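Insecticyanin A form (Manduca sexta, PDB 1Z24) binds the blue bile pigment biliverdin IX gamma and, mixed with lipoprotein-bound carotenes, gives hornworms their green camouflage colour. Local coordinates at residues L20-E29 and T44-A55; Y110-N118 and I130-S138. All blocks are in the same frame, centred on the assembly; numbering follows the deposited sequence.

The two contacts come in series along the chain: contact 1 (20-29 with 44-55) closes before contact 2 (110-118 with 130-138) opens. Their centres lie about 12 Å apart. Each is an antiparallel pairing of two strands, and strands 25-32 and 127-136 are neighbours in the same curled sheet. The first and last strands of the calyx thus meet here, as in lipocalins. His28 N sits 2.8 Å from Ser136 O, a probable hydrogen bond that ties one contact to the other. Lys137 of contact 2 also reaches the backbone of Ala24 in contact 1. Both contacts line the biliverdin pocket, so each contributes part of its wall.

Contact 1 of 2, residues L20-E29 and T44-A55; sequences LSAFAGAWHE and TIAEYKYDGKKA. With BLV (biliverdin IX gamma chromophore), chain B.
The Tyr50 ring has Leu20 CD2 over one face, a CH-pi contact with CD2 4.2 Å from the ring centroid, and Gly52 N over the opposite face. Ser21 CB lies at its edge, in plane. This is the start of the lipocalin barrel, where helix 20-23 leads into strand 25-32 and the strand pairs antiparallel with 44-50. Further along, Phe23, Trp27 and Tyr48 form an aromatic cluster. Phe23 and Tyr48 meet rim to rim, with CE2 of Phe23 3.6 Å from CE2 of Tyr48 and the planes 18° apart. The Trp27 five-membered ring meets Tyr48 obliquely. Trp27 CG lies anti to the carbonyl carbon (chi1 -70°), which carries NE1 back over the centre of the Phe23 ring. From there Trp27 NE1 donates to Phe23 O at 2.9 Å, nearly along the C=O axis. A leucine in place of Trp27 would probably leave Phe23 O without this donor and open a gap beside Phe23 and Tyr48. Tyr48 OH is hydrogen-bonded to Tyr88. Toward the pigment, Glu29 crosses Thr44; its OE2 forms a salt bridge with Lys32 and accepts from Asn168. Ala46 CB faces a vinyl group of biliverdin, and Thr44 CG2 touches the pigment methyl CMC at 3.4 Å.

Contact 2 of 2, residues Y110-N118 and I130-S138; sequences YKNYAINYN and IHAWILSKS. With BLV (biliverdin IX gamma chromophore), chain B.
His131 CG lies anti to the carbonyl carbon (chi1 -51°), and this sets its ring alongside the amide of Asn118, the two side chains pointing the same way. Trp133 has the same kind of first torsion, which lays its ring against the pigment. The Asn118 amide and the His131 ring are nearly coplanar, their planes 17° apart. His131 ND1 donates to Asn118 OD1 at 2.7 Å, in the carbonyl plane and on a lone pair. The acceptor also lies close to the plane of the ring. Asn118 ND2 is turned to the pigment and donates to the propionate oxygen O1A of biliverdin at 2.9 Å, and the bond is almost straight (169°). Gripped at both OD1 and ND2, the amide is probably fixed in rotation. Asp2 takes the other ring nitrogen of His131, a second-shell carboxylate that probably helps to position the histidine.

Trp133 presents one face to the tetrapyrrole. The methyl CMB sits over the ring centre, and Trp133 CZ2 comes within 3.4 Å of the bridge carbon CHB of biliverdin. At its edge, the backbone of Asn116 and Tyr117 lies in the ring plane. NE1 donates to Glu38. Leu135 CD1 packs 3.9 Å from Asn116 OD1, while its CD2 reaches the pigment vinyl carbon CBB at 3.8 Å. Asn116 OD1 is satisfied by Tyr88. On the other face of the sheet, Tyr117 OH meets Ile130 CD1 at 3.5 Å, and Tyr113 packs against helix 144-154. At the end of the pairing, Lys137 NZ donates to Tyr110 O at 2.8 Å. Alternating sides, one turned to the ligand and one partly to the helix, mark this antiparallel hairpin as a wall of the lipocalin calyx and its pigment pocket.

Contact 1 of 2, residues L20-E29 and T44-A55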
loop_
_atom_site.group_PDB
_atom_site.type_symbol
_atom_site.label_atom_id
_atom_site.label_comp_id
_atom_site.label_asym_id
_atom_site.label_seq_id
_atom_site.Cartn_x
_atom_site.Cartn_y
_atom_site.Cartn_z
ATOM N N LEU A 20 -17.375 -21.506 2.197
ATOM C CA LEU A 20 -16.512 -22.550 2.716
ATOM C C LEU A 20 -16.782 -23.955 2.220
ATOM O O LEU A 20 -15.861 -24.750 2.020
ATOM C CB LEU A 20 -16.417 -22.506 4.240
ATOM C CG LEU A 20 -15.432 -23.491 4.877
ATOM C CD1 LEU A 20 -13.998 -23.309 4.401
ATOM C CD2 LEU A 20 -15.559 -23.475 6.405
ATOM N N SER A 21 -18.036 -24.299 2.028
ATOM C CA SER A 21 -18.236 -25.641 1.589
ATOM C C SER A 21 -17.777 -25.820 0.186
ATOM O O SER A 21 -17.357 -26.900 -0.211
ATOM C CB SER A 21 -19.647 -26.151 1.751
ATOM O OG SER A 21 -20.370 -25.834 0.593
ATOM N N ALA A 22 -17.875 -24.751 -0.580
ATOM C CA ALA A 22 -17.454 -24.859 -1.949
ATOM C C ALA A 22 -15.932 -24.861 -1.971
ATOM O O ALA A 22 -15.270 -25.433 -2.830
ATOM C CB ALA A 22 -18.001 -23.630 -2.666
ATOM N N PHE A 23 -15.349 -24.215 -0.987
ATOM C CA PHE A 23 -13.913 -24.153 -0.960
ATOM C C PHE A 23 -13.216 -25.407 -0.517
ATOM O O PHE A 23 -12.062 -25.634 -0.837
ATOM C CB PHE A 23 -13.573 -22.974 -0.061
ATOM C CG PHE A 23 -12.140 -22.518 -0.103
ATOM C CD1 PHE A 23 -11.675 -21.804 -1.210
ATOM C CD2 PHE A 23 -11.275 -22.761 0.970
ATOM C CE1 PHE A 23 -10.351 -21.349 -1.275
ATOM C CE2 PHE A 23 -9.944 -22.329 0.918
ATOM C CZ PHE A 23 -9.491 -21.609 -0.198
ATOM N N ALA A 24 -13.926 -26.188 0.243
ATOM C CA ALA A 24 -13.392 -27.420 0.738
ATOM C C ALA A 24 -12.799 -28.298 -0.376
ATOM O O ALA A 24 -13.213 -28.301 -1.539
ATOM C CB ALA A 24 -14.445 -28.112 1.637
ATOM N N GLY A 25 -11.771 -29.052 -0.029
ATOM C CA GLY A 25 -11.109 -29.915 -0.987
ATOM C C GLY A 25 -9.599 -29.961 -0.809
ATOM O O GLY A 25 -9.044 -29.486 0.154
ATOM N N ALA A 26 -8.916 -30.555 -1.758
ATOM C CA ALA A 26 -7.471 -30.677 -1.716
ATOM C C ALA A 26 -6.809 -29.648 -2.627
ATOM O O ALA A 26 -6.905 -29.640 -3.871
ATOM C CB ALA A 26 -7.146 -32.086 -2.159
ATOM N N TRP A 27 -6.114 -28.741 -2.003
ATOM C CA TRP A 27 -5.482 -27.710 -2.808
ATOM C C TRP A 27 -4.004 -27.934 -2.957
ATOM O O TRP A 27 -3.309 -28.104 -1.951
ATOM C CB TRP A 27 -5.702 -26.338 -2.098
ATOM C CG TRP A 27 -7.114 -25.840 -2.128
ATOM C CD1 TRP A 27 -8.045 -25.916 -1.115
ATOM C CD2 TRP A 27 -7.757 -25.190 -3.268
ATOM N NE1 TRP A 27 -9.223 -25.352 -1.562
ATOM C CE2 TRP A 27 -9.086 -24.867 -2.854
ATOM C CE3 TRP A 27 -7.350 -24.854 -4.569
ATOM C CZ2 TRP A 27 -10.016 -24.230 -3.698
ATOM C CZ3 TRP A 27 -8.325 -24.251 -5.403
ATOM C CH2 TRP A 27 -9.620 -23.976 -4.978
ATOM N N HIS A 28 -3.541 -27.921 -4.210
ATOM C CA HIS A 28 -2.144 -28.089 -4.521
ATOM C C HIS A 28 -1.503 -26.724 -4.597
ATOM O O HIS A 28 -2.073 -25.773 -5.164
ATOM C CB HIS A 28 -1.908 -28.748 -5.877
ATOM C CG HIS A 28 -2.638 -30.049 -5.927
ATOM N ND1 HIS A 28 -3.994 -30.103 -6.122
ATOM C CD2 HIS A 28 -2.150 -31.339 -5.804
ATOM C CE1 HIS A 28 -4.312 -31.388 -6.102
ATOM N NE2 HIS A 28 -3.229 -32.169 -5.923
ATOM N N GLU A 29 -0.319 -26.617 -4.007
ATOM C CA GLU A 29 0.378 -25.338 -4.025
ATOM C C GLU A 29 1.212 -25.265 -5.299
ATOM O O GLU A 29 2.289 -25.774 -5.330
ATOM C CB GLU A 29 1.259 -25.264 -2.781
ATOM C CG GLU A 29 2.189 -24.047 -2.869
ATOM C CD GLU A 29 3.046 -24.014 -1.676
ATOM O OE1 GLU A 29 2.648 -23.626 -0.579
ATOM O OE2 GLU A 29 4.229 -24.503 -1.928
ATOM N N THR A 44 3.502 -30.088 -2.062
ATOM C CA THR A 44 2.719 -29.456 -1.007
ATOM C C THR A 44 1.222 -29.347 -1.297
ATOM O O THR A 44 0.810 -28.738 -2.273
ATOM C CB THR A 44 3.242 -28.056 -0.805
ATOM O OG1 THR A 44 4.564 -28.229 -0.603
ATOM C CG2 THR A 44 2.646 -27.417 0.465
ATOM N N ILE A 45 0.406 -29.931 -0.417
ATOM C CA ILE A 45 -1.015 -29.886 -0.603
ATOM C C ILE A 45 -1.730 -29.618 0.713
ATOM O O ILE A 45 -1.419 -30.163 1.768
ATOM C CB ILE A 45 -1.406 -31.266 -1.065
ATOM C CG1 ILE A 45 -0.537 -31.701 -2.236
ATOM C CG2 ILE A 45 -2.924 -31.367 -1.318
ATOM C CD1 ILE A 45 -0.890 -33.101 -2.713
ATOM N N ALA A 46 -2.711 -28.766 0.657
ATOM C CA ALA A 46 -3.500 -28.448 1.835
ATOM C C ALA A 46 -4.883 -29.004 1.589
ATOM O O ALA A 46 -5.507 -28.661 0.573
ATOM C CB ALA A 46 -3.594 -26.931 2.054
ATOM N N GLU A 47 -5.387 -29.864 2.480
ATOM C CA GLU A 47 -6.715 -30.425 2.290
ATOM C C GLU A 47 -7.637 -29.997 3.393
ATOM O O GLU A 47 -7.352 -30.247 4.563
ATOM C CB GLU A 47 -6.662 -31.919 2.365
ATOM C CG GLU A 47 -8.009 -32.616 2.031
ATOM C CD GLU A 47 -7.947 -34.132 2.296
ATOM O OE1 GLU A 47 -8.780 -34.736 2.955
ATOM O OE2 GLU A 47 -6.886 -34.726 1.773
ATOM N N TYR A 48 -8.746 -29.350 2.991
ATOM C CA TYR A 48 -9.738 -28.835 3.889
ATOM C C TYR A 48 -10.972 -29.660 3.707
ATOM O O TYR A 48 -11.378 -29.856 2.581
ATOM C CB TYR A 48 -10.105 -27.358 3.514
ATOM C CG TYR A 48 -8.875 -26.407 3.468
ATOM C CD1 TYR A 48 -7.852 -26.531 4.414
ATOM C CD2 TYR A 48 -8.691 -25.457 2.459
ATOM C CE1 TYR A 48 -6.728 -25.706 4.401
ATOM C CE2 TYR A 48 -7.582 -24.605 2.433
ATOM C CZ TYR A 48 -6.595 -24.726 3.419
ATOM O OH TYR A 48 -5.488 -23.901 3.475
ATOM N N LYS A 49 -11.511 -30.139 4.821
ATOM C CA LYS A 49 -12.720 -30.959 4.908
ATOM C C LYS A 49 -13.789 -30.180 5.678
ATOM O O LYS A 49 -13.500 -29.545 6.689
ATOM C CB LYS A 49 -12.347 -32.129 5.715
ATOM C CG LYS A 49 -12.558 -33.455 5.096
ATOM C CD LYS A 49 -13.087 -34.429 6.157
ATOM C CE LYS A 49 -13.264 -35.894 5.665
ATOM N NZ LYS A 49 -12.120 -36.855 5.834
ATOM N N TYR A 50 -15.038 -30.184 5.216
ATOM C CA TYR A 50 -16.113 -29.455 5.890
ATOM C C TYR A 50 -17.313 -30.366 6.220
ATOM O O TYR A 50 -17.703 -31.224 5.431
ATOM C CB TYR A 50 -16.597 -28.266 4.988
ATOM C CG TYR A 50 -17.583 -27.280 5.625
ATOM C CD1 TYR A 50 -17.538 -27.013 6.999
ATOM C CD2 TYR A 50 -18.593 -26.664 4.883
ATOM C CE1 TYR A 50 -18.432 -26.143 7.628
ATOM C CE2 TYR A 50 -19.495 -25.785 5.491
ATOM C CZ TYR A 50 -19.412 -25.519 6.862
ATOM O OH TYR A 50 -20.251 -24.660 7.530
ATOM N N ASP A 51 -17.889 -30.162 7.392
ATOM C CA ASP A 51 -19.031 -30.930 7.829
ATOM C C ASP A 51 -20.304 -30.138 7.611
ATOM O O ASP A 51 -21.305 -30.696 7.211
ATOM C CB ASP A 51 -18.994 -31.080 9.360
ATOM C CG ASP A 51 -18.470 -32.431 9.602
ATOM O OD1 ASP A 51 -18.140 -33.139 8.654
ATOM O OD2 ASP A 51 -18.398 -32.744 10.889
ATOM N N GLY A 52 -20.240 -28.840 7.909
ATOM C CA GLY A 52 -21.347 -27.893 7.813
ATOM C C GLY A 52 -21.373 -27.210 9.167
ATOM O O GLY A 52 -21.949 -26.145 9.397
ATOM N N LYS A 53 -20.687 -27.885 10.066
ATOM C CA LYS A 53 -20.584 -27.423 11.411
ATOM C C LYS A 53 -19.139 -27.440 11.747
ATOM O O LYS A 53 -18.629 -26.625 12.520
ATOM C CB LYS A 53 -21.315 -28.391 12.383
ATOM C CG LYS A 53 -21.771 -27.790 13.742
ATOM C CD LYS A 53 -22.249 -28.799 14.807
ATOM C CE LYS A 53 -22.279 -28.229 16.243
ATOM N NZ LYS A 53 -23.591 -28.261 16.933
ATOM N N LYS A 54 -18.464 -28.396 11.158
ATOM C CA LYS A 54 -17.074 -28.441 11.488
ATOM C C LYS A 54 -16.146 -28.602 10.330
ATOM O O LYS A 54 -16.410 -29.373 9.402
ATOM C CB LYS A 54 -16.766 -29.401 12.575
ATOM C CG LYS A 54 -15.316 -29.273 13.019
ATOM C CD LYS A 54 -14.932 -30.300 14.104
ATOM C CE LYS A 54 -13.557 -31.021 13.974
ATOM N NZ LYS A 54 -13.494 -32.375 14.624
ATOM N N ALA A 55 -15.049 -27.864 10.421
ATOM C CA ALA A 55 -14.030 -27.884 9.397
ATOM C C ALA A 55 -12.669 -28.261 9.958
ATOM O O ALA A 55 -12.316 -27.864 11.048
ATOM C CB ALA A 55 -14.037 -26.565 8.668
HETATM N NA BLV B . 1.416 -20.795 6.495
HETATM C C1A BLV B . 2.029 -19.955 7.363
HETATM C C2A BLV B . 1.275 -18.741 7.628
HETATM C C3A BLV B . 0.135 -18.855 6.889
HETATM C C4A BLV B . 0.243 -20.143 6.177
HETATM C CMA BLV B . -1.049 -17.834 6.696
HETATM O OA BLV B . 3.099 -20.214 7.871
HETATM C CAA BLV B . 1.709 -17.614 8.474
HETATM C CBA BLV B . 2.706 -16.901 7.610
HETATM C CGA BLV B . 3.393 -15.820 8.444
HETATM O O1A BLV B . 3.102 -14.659 8.344
HETATM O O2A BLV B . 4.216 -16.147 9.240
HETATM C CHB BLV B . -0.726 -20.593 5.282
HETATM N NB BLV B . 0.135 -22.781 4.610
HETATM C C1B BLV B . -0.663 -21.674 4.418
HETATM C C2B BLV B . -1.454 -21.809 3.220
HETATM C C3B BLV B . -1.120 -22.991 2.700
HETATM C C4B BLV B . -0.105 -23.593 3.573
HETATM C CMB BLV B . -2.465 -20.807 2.686
HETATM C CAB BLV B . -1.664 -23.587 1.437
HETATM C CBB BLV B . -0.713 -24.210 0.668
HETATM C CHC BLV B . 0.441 -24.866 3.360
HETATM N NC BLV B . 2.112 -25.234 5.076
HETATM C C1C BLV B . 1.259 -25.659 4.112
HETATM C C2C BLV B . 1.347 -27.116 3.925
HETATM C C3C BLV B . 2.220 -27.648 4.784
HETATM C C4C BLV B . 2.722 -26.428 5.537
HETATM C CMC BLV B . 0.505 -27.872 3.009
HETATM C CAC BLV B . 2.736 -29.076 5.046
HETATM C CBC BLV B . 3.231 -29.421 6.259
HETATM C CHD BLV B . 3.767 -26.447 6.526
HETATM N ND BLV B . 2.925 -24.652 8.001
HETATM C C1D BLV B . 3.867 -25.664 7.658
HETATM C C2D BLV B . 4.920 -25.755 8.716
HETATM C C3D BLV B . 4.621 -24.816 9.677
HETATM C C4D BLV B . 3.403 -24.176 9.216
HETATM C CMD BLV B . 6.112 -26.662 8.753
HETATM O OD BLV B . 2.846 -23.304 9.839
HETATM C CAD BLV B . 5.371 -24.548 10.921
HETATM C CBD BLV B . 4.620 -25.192 12.071
HETATM C CGD BLV B . 5.227 -24.770 13.459
HETATM O O1D BLV B . 6.033 -25.466 13.989
HETATM O O2D BLV B . 4.911 -23.727 14.000
#

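Contact 2 of 2, residues Y110-N118 and I130-S138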
loop_
_atom_site.group_PDB
_atom_site.type_symbol
_atom_site.label_atom_id
_atom_site.label_comp_id
_atom_site.label_asym_id
_atom_site.label_seq_id
_atom_site.Cartn_x
_atom_site.Cartn_y
_atom_site.Cartn_z
ATOM N N TYR A 110 -13.464 -21.422 -6.729
ATOM C CA TYR A 110 -13.806 -22.597 -5.929
ATOM C C TYR A 110 -13.518 -23.975 -6.542
ATOM O O TYR A 110 -13.051 -24.872 -5.845
ATOM C CB TYR A 110 -15.238 -22.561 -5.418
ATOM C CG TYR A 110 -15.569 -21.329 -4.631
ATOM C CD1 TYR A 110 -15.186 -21.321 -3.290
ATOM C CD2 TYR A 110 -16.232 -20.217 -5.174
ATOM C CE1 TYR A 110 -15.477 -20.232 -2.468
ATOM C CE2 TYR A 110 -16.506 -19.106 -4.370
ATOM C CZ TYR A 110 -16.122 -19.125 -3.022
ATOM O OH TYR A 110 -16.364 -18.038 -2.236
ATOM N N LYS A 111 -13.795 -24.160 -7.833
ATOM C CA LYS A 111 -13.550 -25.448 -8.474
ATOM C C LYS A 111 -12.154 -25.596 -9.011
ATOM O O LYS A 111 -11.713 -26.713 -9.192
ATOM C CB LYS A 111 -14.311 -25.588 -9.767
ATOM C CG LYS A 111 -15.716 -25.179 -9.568
ATOM C CD LYS A 111 -16.504 -26.313 -8.941
ATOM C CE LYS A 111 -18.009 -26.056 -8.941
ATOM N NZ LYS A 111 -18.523 -25.437 -7.693
ATOM N N ASN A 112 -11.444 -24.515 -9.313
ATOM C CA ASN A 112 -10.110 -24.762 -9.870
ATOM C C ASN A 112 -8.920 -24.031 -9.265
ATOM O O ASN A 112 -7.829 -24.581 -9.227
ATOM C CB ASN A 112 -10.070 -24.131 -11.274
ATOM C CG ASN A 112 -11.152 -24.731 -12.070
ATOM O OD1 ASN A 112 -11.162 -25.921 -12.275
ATOM N ND2 ASN A 112 -12.112 -23.939 -12.430
ATOM N N TYR A 113 -9.094 -22.779 -8.858
ATOM C CA TYR A 113 -7.958 -22.052 -8.315
ATOM C C TYR A 113 -8.369 -21.135 -7.181
ATOM O O TYR A 113 -9.550 -20.755 -7.013
ATOM C CB TYR A 113 -7.307 -21.156 -9.443
ATOM C CG TYR A 113 -8.135 -19.898 -9.648
ATOM C CD1 TYR A 113 -7.911 -18.723 -8.912
ATOM C CD2 TYR A 113 -9.183 -19.902 -10.573
ATOM C CE1 TYR A 113 -8.743 -17.608 -9.057
ATOM C CE2 TYR A 113 -10.017 -18.797 -10.756
ATOM C CZ TYR A 113 -9.789 -17.655 -9.982
ATOM O OH TYR A 113 -10.595 -16.586 -10.154
ATOM N N ALA A 114 -7.345 -20.774 -6.431
ATOM C CA ALA A 114 -7.469 -19.849 -5.331
ATOM C C ALA A 114 -6.181 -19.066 -5.224
ATOM O O ALA A 114 -5.107 -19.613 -5.454
ATOM C CB ALA A 114 -7.759 -20.436 -3.943
ATOM N N ILE A 115 -6.292 -17.780 -4.870
ATOM C CA ILE A 115 -5.140 -16.903 -4.652
ATOM C C ILE A 115 -5.251 -16.452 -3.197
ATOM O O ILE A 115 -6.162 -15.678 -2.830
ATOM C CB ILE A 115 -4.991 -15.748 -5.627
ATOM C CG1 ILE A 115 -4.923 -16.302 -7.042
ATOM C CG2 ILE A 115 -3.723 -14.965 -5.365
ATOM C CD1 ILE A 115 -5.178 -15.174 -8.037
ATOM N N ASN A 116 -4.332 -16.983 -2.367
ATOM C CA ASN A 116 -4.258 -16.716 -0.919
ATOM C C ASN A 116 -3.099 -15.810 -0.569
ATOM O O ASN A 116 -2.093 -15.788 -1.271
ATOM C CB ASN A 116 -4.177 -18.041 -0.124
ATOM C CG ASN A 116 -5.530 -18.720 -0.019
ATOM O OD1 ASN A 116 -5.747 -19.575 0.819
ATOM N ND2 ASN A 116 -6.404 -18.349 -0.841
ATOM N N TYR A 117 -3.243 -15.067 0.514
ATOM C CA TYR A 117 -2.186 -14.148 0.886
ATOM C C TYR A 117 -2.176 -13.796 2.355
ATOM O O TYR A 117 -3.095 -14.099 3.038
ATOM C CB TYR A 117 -2.656 -12.872 0.159
ATOM C CG TYR A 117 -2.134 -11.472 0.540
ATOM C CD1 TYR A 117 -1.116 -10.882 -0.214
ATOM C CD2 TYR A 117 -2.689 -10.755 1.603
ATOM C CE1 TYR A 117 -0.623 -9.603 0.064
ATOM C CE2 TYR A 117 -2.224 -9.470 1.892
ATOM C CZ TYR A 117 -1.205 -8.905 1.121
ATOM O OH TYR A 117 -0.766 -7.652 1.409
ATOM N N ASN A 118 -1.121 -13.166 2.836
ATOM C CA ASN A 118 -1.011 -12.726 4.218
ATOM C C ASN A 118 0.055 -11.636 4.271
ATOM O O ASN A 118 0.856 -11.537 3.366
ATOM C CB ASN A 118 -0.967 -13.705 5.379
ATOM C CG ASN A 118 0.438 -13.935 5.884
ATOM O OD1 ASN A 118 1.349 -14.321 5.134
ATOM N ND2 ASN A 118 0.591 -13.765 7.173
ATOM N N ILE A 130 5.512 -10.397 3.107
ATOM C CA ILE A 130 4.341 -10.781 2.352
ATOM C C ILE A 130 4.412 -12.253 1.945
ATOM O O ILE A 130 5.439 -12.766 1.446
ATOM C CB ILE A 130 4.214 -9.927 1.063
ATOM C CG1 ILE A 130 3.909 -8.416 1.344
ATOM C CG2 ILE A 130 3.208 -10.583 0.104
ATOM C CD1 ILE A 130 2.639 -8.233 2.172
ATOM N N HIS A 131 3.316 -12.949 2.140
ATOM C CA HIS A 131 3.278 -14.336 1.730
ATOM C C HIS A 131 2.128 -14.548 0.762
ATOM O O HIS A 131 1.080 -13.930 0.917
ATOM C CB HIS A 131 3.200 -15.356 2.847
ATOM C CG HIS A 131 4.273 -15.063 3.817
ATOM N ND1 HIS A 131 4.040 -14.399 5.016
ATOM C CD2 HIS A 131 5.601 -15.322 3.738
ATOM C CE1 HIS A 131 5.266 -14.291 5.628
ATOM N NE2 HIS A 131 6.214 -14.840 4.889
ATOM N N ALA A 132 2.299 -15.414 -0.245
ATOM C CA ALA A 132 1.214 -15.665 -1.194
ATOM C C ALA A 132 1.311 -17.051 -1.771
ATOM O O ALA A 132 2.423 -17.581 -1.879
ATOM C CB ALA A 132 1.201 -14.670 -2.336
ATOM N N TRP A 133 0.144 -17.627 -2.149
ATOM C CA TRP A 133 0.104 -18.977 -2.706
ATOM C C TRP A 133 -0.867 -19.148 -3.844
ATOM O O TRP A 133 -2.027 -18.714 -3.766
ATOM C CB TRP A 133 -0.490 -19.943 -1.673
ATOM C CG TRP A 133 0.255 -20.073 -0.412
ATOM C CD1 TRP A 133 1.097 -21.108 -0.063
ATOM C CD2 TRP A 133 0.205 -19.127 0.713
ATOM N NE1 TRP A 133 1.580 -20.847 1.240
ATOM C CE2 TRP A 133 1.078 -19.649 1.735
ATOM C CE3 TRP A 133 -0.465 -17.897 0.905
ATOM C CZ2 TRP A 133 1.274 -18.966 2.991
ATOM C CZ3 TRP A 133 -0.290 -17.201 2.087
ATOM C CH2 TRP A 133 0.558 -17.734 3.135
ATOM N N ILE A 134 -0.402 -19.796 -4.894
ATOM C CA ILE A 134 -1.289 -20.042 -6.012
ATOM C C ILE A 134 -1.769 -21.461 -5.808
ATOM O O ILE A 134 -0.983 -22.426 -5.799
ATOM C CB ILE A 134 -0.649 -19.836 -7.350
ATOM C CG1 ILE A 134 -0.555 -18.355 -7.543
ATOM C CG2 ILE A 134 -1.628 -20.272 -8.394
ATOM C CD1 ILE A 134 0.696 -18.176 -8.381
ATOM N N LEU A 135 -3.054 -21.608 -5.578
ATOM C CA LEU A 135 -3.563 -22.932 -5.313
ATOM C C LEU A 135 -4.494 -23.453 -6.389
ATOM O O LEU A 135 -5.308 -22.713 -6.942
ATOM C CB LEU A 135 -4.426 -22.939 -4.012
ATOM C CG LEU A 135 -3.714 -22.290 -2.837
ATOM C CD1 LEU A 135 -4.723 -22.284 -1.722
ATOM C CD2 LEU A 135 -2.579 -23.212 -2.472
ATOM N N SER A 136 -4.394 -24.762 -6.657
ATOM C CA SER A 136 -5.223 -25.387 -7.665
ATOM C C SER A 136 -5.746 -26.734 -7.243
ATOM O O SER A 136 -5.073 -27.499 -6.552
ATOM C CB SER A 136 -4.384 -25.618 -8.920
ATOM O OG SER A 136 -5.154 -26.401 -9.805
ATOM N N LYS A 137 -6.947 -27.034 -7.696
ATOM C CA LYS A 137 -7.529 -28.341 -7.395
ATOM C C LYS A 137 -6.872 -29.485 -8.233
ATOM O O LYS A 137 -7.059 -30.644 -7.963
ATOM C CB LYS A 137 -9.036 -28.327 -7.300
ATOM C CG LYS A 137 -9.438 -27.850 -5.911
ATOM C CD LYS A 137 -10.935 -27.937 -5.761
ATOM C CE LYS A 137 -11.412 -27.347 -4.472
ATOM N NZ LYS A 137 -12.864 -27.292 -4.413
ATOM N N SER A 138 -6.072 -29.152 -9.252
ATOM C CA SER A 138 -5.352 -30.095 -10.107
ATOM C C SER A 138 -3.911 -29.910 -9.745
ATOM O O SER A 138 -3.606 -28.909 -9.115
ATOM C CB SER A 138 -5.295 -29.680 -11.563
ATOM O OG SER A 138 -6.513 -29.901 -12.233
HETATM N NA BLV B . 1.416 -20.795 6.495
HETATM C C1A BLV B . 2.029 -19.955 7.363
HETATM C C2A BLV B . 1.275 -18.741 7.628
HETATM C C3A BLV B . 0.135 -18.855 6.889
HETATM C C4A BLV B . 0.243 -20.143 6.177
HETATM C CMA BLV B . -1.049 -17.834 6.696
HETATM O OA BLV B . 3.099 -20.214 7.871
HETATM C CAA BLV B . 1.709 -17.614 8.474
HETATM C CBA BLV B . 2.706 -16.901 7.610
HETATM C CGA BLV B . 3.393 -15.820 8.444
HETATM O O1A BLV B . 3.102 -14.659 8.344
HETATM O O2A BLV B . 4.216 -16.147 9.240
HETATM C CHB BLV B . -0.726 -20.593 5.282
HETATM N NB BLV B . 0.135 -22.781 4.610
HETATM C C1B BLV B . -0.663 -21.674 4.418
HETATM C C2B BLV B . -1.454 -21.809 3.220
HETATM C C3B BLV B . -1.120 -22.991 2.700
HETATM C C4B BLV B . -0.105 -23.593 3.573
HETATM C CMB BLV B . -2.465 -20.807 2.686
HETATM C CAB BLV B . -1.664 -23.587 1.437
HETATM C CBB BLV B . -0.713 -24.210 0.668
HETATM C CHC BLV B . 0.441 -24.866 3.360
HETATM N NC BLV B . 2.112 -25.234 5.076
HETATM C C1C BLV B . 1.259 -25.659 4.112
HETATM C C2C BLV B . 1.347 -27.116 3.925
HETATM C C3C BLV B . 2.220 -27.648 4.784
HETATM C C4C BLV B . 2.722 -26.428 5.537
HETATM C CMC BLV B . 0.505 -27.872 3.009
HETATM C CAC BLV B . 2.736 -29.076 5.046
HETATM C CBC BLV B . 3.231 -29.421 6.259
HETATM C CHD BLV B . 3.767 -26.447 6.526
HETATM N ND BLV B . 2.925 -24.652 8.001
HETATM C C1D BLV B . 3.867 -25.664 7.658
HETATM C C2D BLV B . 4.920 -25.755 8.716
HETATM C C3D BLV B . 4.621 -24.816 9.677
HETATM C C4D BLV B . 3.403 -24.176 9.216
HETATM C CMD BLV B . 6.112 -26.662 8.753
HETATM O OD BLV B . 2.846 -23.304 9.839
HETATM C CAD BLV B . 5.371 -24.548 10.921
HETATM C CBD BLV B . 4.620 -25.192 12.071
HETATM C CGD BLV B . 5.227 -24.770 13.459
HETATM O O1D BLV B . 6.033 -25.466 13.989
HETATM O O2D BLV B . 4.911 -23.727 14.000
#